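Tryparedoxin II (Crithidia fasciculata, PDB 1I5G) probably works as a thioredoxin-like dithiol-disulfide oxidoreductase that passes reducing equivalents from trypanothione to its protein partners. Local coordinates at residues 32-37 with 65-70; 1-6 with 113-118; 38-43 with 107-112. The protein carries 1 engineered substitution. All blocks are in the same frame, centred on the assembly; numbering follows the deposited sequence.

The three contacts trace the thioredoxin-like fold from its central sheet to its two ends. Contact 1 pairs strands 30-36 and 63-69 near the middle of the molecule; contact 3, its centre about 9 Å away, lies where the chain leaves strand 30-36 for helix 41-57 and meets the loop before strand 111-116. Contact 2 packs the N-terminus on the other end of strand 111-116, about 14 Å from contact 1 and 22 Å from contact 3, centre to centre. Along the chain, contact 2 encloses the other two, whose segments alternate. Contacts 2 and 3 thus use opposite ends of strand 111-116, on opposite sides of the chain's centre, with the glutathionylspermidine site at contact 3.

Contact 1: 32-37 with 65-70; sequences FFYFSA and VMLISW
Met66 O takes two donors, Tyr34 N at 2.8 Å and the CA-H of Phe33. Tyr34 O is shared in like fashion: Ile68 N donates to Tyr34 O at 2.8 Å, while Leu67 CA lies 3.5 Å from Tyr34 O in a CA-H...O contact. With Met66 N to Phe32 O and Trp70 N to Ser36 O, these bonds hold two parallel strands in unbroken register; Ser36 N to Ile68 O is weak. Ile68 is the main apolar link. Its CB lies over one face of the Phe35 ring, 4.0 Å from the centroid, in a CH-pi contact, and CG2 reaches Phe35 CE2 at 3.6 Å. CG1, anti to the carbonyl carbon (chi1 -51°), turns back to meet the edge of the Phe33 ring in its plane. Met66 SD adds an oblique Met-aromatic contact to that ring. On the other face of the sheet, Tyr34 CB rests on Val65 CG1 at 3.9 Å, and Leu67 CD1 packs against Tyr34 O and Ser36 CB. Helix 41-57 links the two strands in a beta-alpha-beta crossover and covers the face bearing Tyr34 and Val65, where Leu67 also packs on helix 74-81. On the face of Phe33 and Phe35, Ile68 meets helix 94-103, while strand 111-116 borders strand 30-36 along its other edge.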
loop_
_atom_site.group_PDB
_atom_site.type_symbol
_atom_site.label_atom_id
_atom_site.label_comp_id
_atom_site.label_asym_id
_atom_site.label_seq_id
_atom_site.Cartn_x
_atom_site.Cartn_y
_atom_site.Cartn_z
ATOM N N PHE A 32 -4.115 2.260 -1.893
ATOM C CA PHE A 32 -3.783 2.133 -0.470
ATOM C C PHE A 32 -2.309 1.869 -0.277
ATOM O O PHE A 32 -1.777 0.850 -0.715
ATOM C CB PHE A 32 -4.597 1.016 0.210
ATOM C CG PHE A 32 -6.051 1.334 0.313
ATOM C CD1 PHE A 32 -6.903 0.989 -0.718
ATOM C CD2 PHE A 32 -6.603 2.010 1.408
ATOM C CE1 PHE A 32 -8.255 1.274 -0.664
ATOM C CE2 PHE A 32 -7.932 2.315 1.499
ATOM C CZ PHE A 32 -8.770 1.952 0.456
ATOM N N PHE A 33 -1.657 2.777 0.430
ATOM C CA PHE A 33 -0.248 2.697 0.758
ATOM C C PHE A 33 -0.176 1.949 2.068
ATOM O O PHE A 33 -0.679 2.373 3.106
ATOM C CB PHE A 33 0.311 4.096 0.872
ATOM C CG PHE A 33 0.429 4.833 -0.426
ATOM C CD1 PHE A 33 -0.658 5.514 -0.929
ATOM C CD2 PHE A 33 1.616 4.842 -1.133
ATOM C CE1 PHE A 33 -0.543 6.187 -2.120
ATOM C CE2 PHE A 33 1.731 5.529 -2.346
ATOM C CZ PHE A 33 0.628 6.199 -2.818
ATOM N N TYR A 34 0.451 0.780 2.034
ATOM C CA TYR A 34 0.494 -0.141 3.159
ATOM C C TYR A 34 1.891 -0.150 3.752
ATOM O O TYR A 34 2.849 -0.700 3.212
ATOM C CB TYR A 34 0.128 -1.577 2.697
ATOM C CG TYR A 34 0.206 -2.652 3.771
ATOM C CD1 TYR A 34 -0.130 -2.343 5.071
ATOM C CD2 TYR A 34 0.621 -3.956 3.509
ATOM C CE1 TYR A 34 -0.077 -3.261 6.057
ATOM C CE2 TYR A 34 0.678 -4.878 4.507
ATOM C CZ TYR A 34 0.328 -4.545 5.800
ATOM O OH TYR A 34 0.400 -5.451 6.853
ATOM N N PHE A 35 2.030 0.489 4.903
ATOM C CA PHE A 35 3.282 0.582 5.652
ATOM C C PHE A 35 3.380 -0.622 6.559
ATOM O O PHE A 35 2.522 -0.817 7.447
ATOM C CB PHE A 35 3.286 1.905 6.439
ATOM C CG PHE A 35 3.298 3.120 5.523
ATOM C CD1 PHE A 35 2.132 3.587 4.955
ATOM C CD2 PHE A 35 4.481 3.795 5.236
ATOM C CE1 PHE A 35 2.154 4.694 4.110
ATOM C CE2 PHE A 35 4.502 4.875 4.407
ATOM C CZ PHE A 35 3.347 5.310 3.859
ATOM N N SER A 36 4.405 -1.440 6.345
ATOM C CA SER A 36 4.512 -2.709 7.059
ATOM C C SER A 36 5.941 -3.239 6.960
ATOM O O SER A 36 6.740 -2.726 6.165
ATOM C CB SER A 36 3.575 -3.692 6.340
ATOM O OG SER A 36 3.315 -4.869 7.082
ATOM N N ALA A 37 6.267 -4.270 7.721
ATOM C CA ALA A 37 7.572 -4.909 7.699
ATOM C C ALA A 37 7.512 -6.245 8.416
ATOM O O ALA A 37 6.707 -6.417 9.327
ATOM C CB ALA A 37 8.657 -4.059 8.365
ATOM N N VAL A 65 -3.274 -1.971 -3.735
ATOM C CA VAL A 65 -2.480 -1.839 -2.524
ATOM C C VAL A 65 -1.030 -1.760 -2.957
ATOM O O VAL A 65 -0.588 -2.464 -3.867
ATOM C CB VAL A 65 -2.741 -2.988 -1.528
ATOM C CG1 VAL A 65 -1.760 -3.026 -0.387
ATOM C CG2 VAL A 65 -4.201 -3.022 -1.061
ATOM N N MET A 66 -0.266 -0.888 -2.291
ATOM C CA MET A 66 1.156 -0.760 -2.526
ATOM C C MET A 66 1.925 -0.856 -1.224
ATOM O O MET A 66 1.771 0.001 -0.356
ATOM C CB MET A 66 1.508 0.534 -3.206
ATOM C CG MET A 66 2.928 0.435 -3.755
ATOM S SD MET A 66 3.427 1.986 -4.495
ATOM C CE MET A 66 2.318 1.845 -6.091
ATOM N N LEU A 67 2.775 -1.858 -1.101
ATOM C CA LEU A 67 3.636 -1.995 0.063
ATOM C C LEU A 67 4.687 -0.902 0.076
ATOM O O LEU A 67 5.412 -0.751 -0.914
ATOM C CB LEU A 67 4.379 -3.341 -0.012
ATOM C CG LEU A 67 5.416 -3.603 1.077
ATOM C CD1 LEU A 67 4.750 -3.621 2.449
ATOM C CD2 LEU A 67 6.204 -4.858 0.831
ATOM N N ILE A 68 4.744 -0.201 1.210
ATOM C CA ILE A 68 5.796 0.772 1.508
ATOM C C ILE A 68 6.530 0.138 2.685
ATOM O O ILE A 68 6.049 0.119 3.813
ATOM C CB ILE A 68 5.231 2.157 1.813
ATOM C CG1 ILE A 68 4.250 2.646 0.749
ATOM C CG2 ILE A 68 6.418 3.108 1.955
ATOM C CD1 ILE A 68 4.787 2.641 -0.666
ATOM N N SER A 69 7.717 -0.407 2.420
ATOM C CA SER A 69 8.363 -1.313 3.369
ATOM C C SER A 69 9.273 -0.666 4.378
ATOM O O SER A 69 10.185 0.071 4.026
ATOM C CB SER A 69 9.185 -2.335 2.576
ATOM O OG SER A 69 10.078 -3.052 3.411
ATOM N N TRP A 70 9.042 -0.977 5.644
ATOM C CA TRP A 70 9.989 -0.648 6.691
ATOM C C TRP A 70 10.869 -1.845 6.999
ATOM O O TRP A 70 11.397 -1.964 8.107
ATOM C CB TRP A 70 9.261 -0.211 7.957
ATOM C CG TRP A 70 8.663 1.160 7.983
ATOM C CD1 TRP A 70 8.489 2.053 6.961
ATOM C CD2 TRP A 70 8.169 1.830 9.155
ATOM N NE1 TRP A 70 7.907 3.213 7.413
ATOM C CE2 TRP A 70 7.703 3.097 8.760
ATOM C CE3 TRP A 70 8.070 1.485 10.508
ATOM C CZ2 TRP A 70 7.160 4.002 9.652
ATOM C CZ3 TRP A 70 7.523 2.389 11.389
ATOM C CH2 TRP A 70 7.084 3.638 10.957
#

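Contact 2: 1-6 with 113-118; sequences SGLKKF and VGVEAD
Leu3 lies against the end of strand 111-116, its branched tip fitted between Val115 and Ala117. CD1 meets Ala117 CB at 3.8 Å and CD2 meets Val115 CG1 at 3.9 Å, so the two methyls straddle the place where the chain turns out of the strand. With CG anti to the carbonyl carbon (chi1 -62°), the leucine swings its end nearer to the strand than its CB direction alone would bring it. The same Val115 CG1 also receives the ring of Phe6, whose CE2 stops 4.0 Å from it at an oblique slant. Beside this apolar cluster the main chain comes close as well: Gly2 CA sits 3.0 Å from Ala117 O in a CA-H...O contact, and the glycine, having no side chain, leaves room for that carbonyl. Phe104 and Leu26 extend the apolar cluster, the first against Phe6 and Val115, the second against Leu3. The outer side is looser, and there Ser1 and Asp118 are exposed to solvent. Ser1 barely grazes Ala117 O, and the carboxylate of Asp118 leads off to Gly28 N. Glu116, its CB directed away from the N-terminal segment, bonds to Ser119 instead. The N-terminal segment is thus folded by its own type I turn from Leu3 to Phe6 and held to the strand by methyl, ring and C-H contacts, which implies attachment by shape and exclusion of water more than by directed polar bonds.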
loop_
_atom_site.group_PDB
_atom_site.type_symbol
_atom_site.label_atom_id
_atom_site.label_comp_id
_atom_site.label_asym_id
_atom_site.label_seq_id
_atom_site.Cartn_x
_atom_site.Cartn_y
_atom_site.Cartn_z
ATOM N N SER A 1 -1.091 12.013 -13.639
ATOM C CA SER A 1 -1.369 11.256 -12.386
ATOM C C SER A 1 -1.047 12.110 -11.159
ATOM O O SER A 1 0.104 12.106 -10.744
ATOM C CB SER A 1 -0.431 10.041 -12.265
ATOM O OG SER A 1 -0.559 9.282 -11.059
ATOM N N GLY A 2 -1.858 12.963 -10.540
ATOM C CA GLY A 2 -2.432 12.736 -9.230
ATOM C C GLY A 2 -1.460 12.106 -8.263
ATOM O O GLY A 2 -1.187 12.702 -7.233
ATOM N N LEU A 3 -0.937 10.919 -8.559
ATOM C CA LEU A 3 -0.004 10.310 -7.616
ATOM C C LEU A 3 1.455 10.645 -7.827
ATOM O O LEU A 3 2.286 10.288 -7.000
ATOM C CB LEU A 3 -0.083 8.786 -7.613
ATOM C CG LEU A 3 -1.435 8.233 -7.184
ATOM C CD1 LEU A 3 -1.404 6.762 -7.486
ATOM C CD2 LEU A 3 -1.723 8.521 -5.739
ATOM N N LYS A 4 1.747 11.322 -8.931
ATOM C CA LYS A 4 3.116 11.639 -9.294
ATOM C C LYS A 4 3.848 12.460 -8.268
ATOM O O LYS A 4 5.066 12.419 -8.377
ATOM C CB LYS A 4 3.237 12.322 -10.655
ATOM C CG LYS A 4 3.854 11.379 -11.678
ATOM C CD LYS A 4 5.361 11.321 -11.506
ATOM C CE LYS A 4 6.151 10.803 -12.712
ATOM N NZ LYS A 4 7.577 10.531 -12.340
ATOM N N LYS A 5 3.220 13.178 -7.333
ATOM C CA LYS A 5 3.805 13.941 -6.225
ATOM C C LYS A 5 4.209 13.000 -5.075
ATOM O O LYS A 5 4.872 13.490 -4.167
ATOM C CB LYS A 5 2.866 15.043 -5.669
ATOM C CG LYS A 5 1.553 14.590 -4.992
ATOM C CD LYS A 5 0.692 15.719 -4.419
ATOM C CE LYS A 5 -0.635 15.331 -3.736
ATOM N NZ LYS A 5 -1.262 16.488 -3.020
ATOM N N PHE A 6 3.787 11.737 -5.135
ATOM C CA PHE A 6 4.098 10.688 -4.156
ATOM C C PHE A 6 5.178 9.691 -4.631
ATOM O O PHE A 6 5.599 8.818 -3.857
ATOM C CB PHE A 6 2.815 9.947 -3.755
ATOM C CG PHE A 6 1.784 10.792 -3.068
ATOM C CD1 PHE A 6 2.102 11.606 -2.001
ATOM C CD2 PHE A 6 0.470 10.790 -3.502
ATOM C CE1 PHE A 6 1.163 12.403 -1.349
ATOM C CE2 PHE A 6 -0.482 11.579 -2.865
ATOM C CZ PHE A 6 -0.144 12.383 -1.796
ATOM N N VAL A 113 -3.101 3.743 4.240
ATOM C CA VAL A 113 -3.601 5.069 3.870
ATOM C C VAL A 113 -4.116 5.035 2.442
ATOM O O VAL A 113 -3.377 4.709 1.501
ATOM C CB VAL A 113 -2.495 6.126 3.995
ATOM C CG1 VAL A 113 -2.970 7.490 3.529
ATOM C CG2 VAL A 113 -2.022 6.184 5.465
ATOM N N GLY A 114 -5.378 5.366 2.241
ATOM C CA GLY A 114 -5.989 5.386 0.936
ATOM C C GLY A 114 -6.011 6.766 0.353
ATOM O O GLY A 114 -6.371 7.777 1.011
ATOM N N VAL A 115 -5.631 6.833 -0.911
ATOM C CA VAL A 115 -5.545 8.053 -1.694
ATOM C C VAL A 115 -6.264 7.916 -3.024
ATOM O O VAL A 115 -6.258 6.846 -3.630
ATOM C CB VAL A 115 -4.072 8.359 -1.950
ATOM C CG1 VAL A 115 -3.903 9.591 -2.749
ATOM C CG2 VAL A 115 -3.268 8.415 -0.642
ATOM N N GLU A 116 -6.926 8.959 -3.507
ATOM C CA GLU A 116 -7.526 8.955 -4.834
ATOM C C GLU A 116 -6.397 9.199 -5.835
ATOM O O GLU A 116 -5.715 10.222 -5.809
ATOM C CB GLU A 116 -8.570 10.078 -4.949
ATOM C CG GLU A 116 -9.293 10.122 -6.285
ATOM C CD GLU A 116 -10.177 11.311 -6.553
ATOM O OE1 GLU A 116 -10.106 12.318 -5.846
ATOM O OE2 GLU A 116 -10.946 11.200 -7.529
ATOM N N ALA A 117 -6.176 8.278 -6.771
ATOM C CA ALA A 117 -5.069 8.367 -7.725
ATOM C C ALA A 117 -5.168 9.631 -8.568
ATOM O O ALA A 117 -4.145 10.255 -8.776
ATOM C CB ALA A 117 -5.025 7.147 -8.623
ATOM N N ASP A 118 -6.351 9.999 -9.022
ATOM C CA ASP A 118 -6.425 11.050 -10.040
ATOM C C ASP A 118 -6.182 12.421 -9.436
ATOM O O ASP A 118 -5.643 13.276 -10.120
ATOM C CB ASP A 118 -7.758 10.977 -10.774
ATOM C CG ASP A 118 -7.864 9.778 -11.695
ATOM O OD1 ASP A 118 -6.869 9.052 -11.878
ATOM O OD2 ASP A 118 -8.958 9.558 -12.246
#

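Contact 3: 38-43 with 107-112; sequences SWCPPS and KSIPTL. Engineered in segment 38-43: Ser43 (natural residue Cys). With TS5 (glutathionylspermidine), chain C.
Ser43 and Pro110 bring the two backbones to 4.8 Å between their CA atoms, where the first turn of helix 41-57 faces a loop kinked by a cis peptide bond before Pro110. Cys40 is the N-cap of that helix, and the cis-proline loop opposite the active-site cysteine is a hallmark of the thioredoxin fold. Cys40 SG forms a disulfide of 2.1 Å with SG2 of glutathionylspermidine. Ile109 holds the ligand from the other segment: its N donates to O2 at 2.7 Å and its O accepts from N2 at 2.9 Å, so both polar groups of one residue grip the ligand backbone. Ile109 CD1 touches Cys40 CB at 3.8 Å and the Trp39 ring at CZ2, the two side chains of Trp39 and Ile109 crossing at about a right angle. Trp39 CZ3 in turn packs on CB2 of the ligand at 3.5 Å. Ser43, engineered in place of the natural cysteine, sets OG 3.6 Å from Pro110 CB and 3.7 Å from Ile109 CB. Pro42 CB lies beside Pro110 CD, and Pro42 CG packs on the ligand. Behind this pocket, Ile109 leans on Phe35 of strand 30-36, and Trp39 NE1 bonds to Trp70 O just after strand 63-69. Arg128 of helix 127-133 packs on Pro110 and completes the pocket with a hydrogen bond between its NH1 and the ligand.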
loop_
_atom_site.group_PDB
_atom_site.type_symbol
_atom_site.label_atom_id
_atom_site.label_comp_id
_atom_site.label_asym_id
_atom_site.label_seq_id
_atom_site.Cartn_x
_atom_site.Cartn_y
_atom_site.Cartn_z
ATOM N N SER A 38 8.370 -7.168 7.991
ATOM C CA SER A 38 8.317 -8.485 8.598
ATOM C C SER A 38 8.883 -8.485 10.014
ATOM O O SER A 38 8.560 -9.418 10.768
ATOM C CB SER A 38 8.979 -9.534 7.719
ATOM O OG SER A 38 10.349 -9.296 7.741
ATOM N N TRP A 39 9.686 -7.522 10.447
ATOM C CA TRP A 39 10.206 -7.533 11.820
ATOM C C TRP A 39 9.103 -7.183 12.800
ATOM O O TRP A 39 9.324 -7.378 13.996
ATOM C CB TRP A 39 11.339 -6.536 11.946
ATOM C CG TRP A 39 11.015 -5.095 11.704
ATOM C CD1 TRP A 39 11.205 -4.381 10.552
ATOM C CD2 TRP A 39 10.460 -4.136 12.618
ATOM N NE1 TRP A 39 10.792 -3.080 10.689
ATOM C CE2 TRP A 39 10.329 -2.892 11.962
ATOM C CE3 TRP A 39 10.049 -4.189 13.958
ATOM C CZ2 TRP A 39 9.832 -1.756 12.570
ATOM C CZ3 TRP A 39 9.547 -3.025 14.542
ATOM C CH2 TRP A 39 9.455 -1.844 13.866
ATOM N N CYS A 40 7.950 -6.680 12.395
ATOM C CA CYS A 40 6.872 -6.258 13.279
ATOM C C CYS A 40 5.772 -7.306 13.345
ATOM O O CYS A 40 5.035 -7.514 12.391
ATOM C CB CYS A 40 6.312 -4.937 12.763
ATOM S SG CYS A 40 5.025 -4.162 13.805
ATOM N N PRO A 41 5.647 -7.999 14.472
ATOM C CA PRO A 41 4.585 -9.006 14.586
ATOM C C PRO A 41 3.200 -8.491 14.297
ATOM O O PRO A 41 2.479 -9.122 13.520
ATOM C CB PRO A 41 4.751 -9.627 15.978
ATOM C CG PRO A 41 6.107 -9.286 16.338
ATOM C CD PRO A 41 6.473 -7.941 15.696
ATOM N N PRO A 42 2.765 -7.364 14.864
ATOM C CA PRO A 42 1.428 -6.890 14.513
ATOM C C PRO A 42 1.140 -6.682 13.028
ATOM O O PRO A 42 0.073 -6.879 12.462
ATOM C CB PRO A 42 1.314 -5.597 15.335
ATOM C CG PRO A 42 2.252 -5.725 16.413
ATOM C CD PRO A 42 3.424 -6.499 15.860
ATOM N N SER A 43 2.189 -6.251 12.327
ATOM C CA SER A 43 2.123 -6.057 10.875
ATOM C C SER A 43 2.004 -7.321 10.062
ATOM O O SER A 43 1.234 -7.495 9.128
ATOM C CB SER A 43 3.389 -5.459 10.279
ATOM O OG SER A 43 3.295 -4.091 10.346
ATOM N N LYS A 107 3.559 7.039 11.872
ATOM C CA LYS A 107 4.434 6.932 13.042
ATOM C C LYS A 107 4.577 5.504 13.539
ATOM O O LYS A 107 5.516 5.163 14.256
ATOM C CB LYS A 107 3.972 7.817 14.199
ATOM C CG LYS A 107 3.683 9.268 13.785
ATOM C CD LYS A 107 4.957 10.069 13.568
ATOM C CE LYS A 107 4.658 11.551 13.310
ATOM N NZ LYS A 107 5.942 12.298 13.179
ATOM N N SER A 108 3.636 4.654 13.157
ATOM C CA SER A 108 3.572 3.267 13.521
ATOM C C SER A 108 3.134 2.377 12.376
ATOM O O SER A 108 2.549 2.890 11.429
ATOM C CB SER A 108 2.700 2.992 14.746
ATOM O OG SER A 108 1.356 3.280 14.439
ATOM N N ILE A 109 3.390 1.088 12.445
ATOM C CA ILE A 109 2.967 0.058 11.512
ATOM C C ILE A 109 2.251 -1.042 12.286
ATOM O O ILE A 109 2.577 -1.274 13.448
ATOM C CB ILE A 109 4.121 -0.475 10.665
ATOM C CG1 ILE A 109 5.262 -1.052 11.507
ATOM C CG2 ILE A 109 4.630 0.636 9.740
ATOM C CD1 ILE A 109 6.266 -1.832 10.658
ATOM N N PRO A 110 1.287 -1.725 11.677
ATOM C CA PRO A 110 0.838 -1.477 10.301
ATOM C C PRO A 110 -0.065 -0.268 10.167
ATOM O O PRO A 110 -0.884 0.010 11.063
ATOM C CB PRO A 110 -0.007 -2.714 9.998
ATOM C CG PRO A 110 -0.511 -3.153 11.347
ATOM C CD PRO A 110 0.571 -2.831 12.343
ATOM N N THR A 111 0.092 0.430 9.037
ATOM C CA THR A 111 -0.716 1.613 8.703
ATOM C C THR A 111 -1.106 1.492 7.238
ATOM O O THR A 111 -0.321 1.087 6.388
ATOM C CB THR A 111 0.028 2.964 8.914
ATOM O OG1 THR A 111 0.260 3.193 10.308
ATOM C CG2 THR A 111 -0.779 4.171 8.494
ATOM N N LEU A 112 -2.337 1.863 6.912
ATOM C CA LEU A 112 -2.894 1.747 5.570
ATOM C C LEU A 112 -3.625 3.017 5.213
ATOM O O LEU A 112 -4.651 3.351 5.830
ATOM C CB LEU A 112 -3.812 0.517 5.514
ATOM C CG LEU A 112 -4.253 0.023 4.140
ATOM C CD1 LEU A 112 -3.120 -0.457 3.304
ATOM C CD2 LEU A 112 -5.260 -1.103 4.397
HETATM N N1 TS5 C . -0.759 -1.997 18.538
HETATM C CA1 TS5 C . -0.453 -1.054 17.438
HETATM C C1 TS5 C . -1.025 -1.560 16.141
HETATM O OE1 TS5 C . -1.195 -0.766 15.187
HETATM O OE2 TS5 C . -1.305 -2.782 16.046
HETATM C CB1 TS5 C . 1.042 -0.813 17.218
HETATM C CG1 TS5 C . 1.752 -2.019 16.614
HETATM C CD1 TS5 C . 3.209 -1.860 16.946
HETATM O O1 TS5 C . 3.727 -2.063 18.130
HETATM N N2 TS5 C . 4.049 -1.518 15.972
HETATM C CA2 TS5 C . 5.392 -1.054 16.140
HETATM C C2 TS5 C . 5.690 0.309 15.559
HETATM O O2 TS5 C . 5.216 0.693 14.363
HETATM C CB2 TS5 C . 6.302 -2.028 15.389
HETATM S SG2 TS5 C . 5.953 -3.787 15.640
HETATM N N3 TS5 C . 6.511 0.980 16.389
HETATM C CA3 TS5 C . 7.098 2.215 15.913
HETATM C C3 TS5 C . 6.693 3.410 16.737
HETATM O O3 TS5 C . 5.458 3.406 17.180
HETATM N "N1'" TS5 C . 7.456 4.446 17.057
HETATM C "C1'" TS5 C . 6.866 5.708 17.430
HETATM C "C2'" TS5 C . 7.338 5.977 18.848
HETATM N "N2'" TS5 C . 7.270 7.658 20.689
HETATM C "C3'" TS5 C . 6.997 7.405 19.278
HETATM C "C4'" TS5 C . 6.936 9.000 21.145
HETATM C "C5'" TS5 C . 7.672 9.451 22.410
HETATM C "C6'" TS5 C . 7.447 10.921 22.766
HETATM C "C7'" TS5 C . 7.622 11.217 24.253
HETATM N "N3'" TS5 C . 7.492 12.613 24.658
#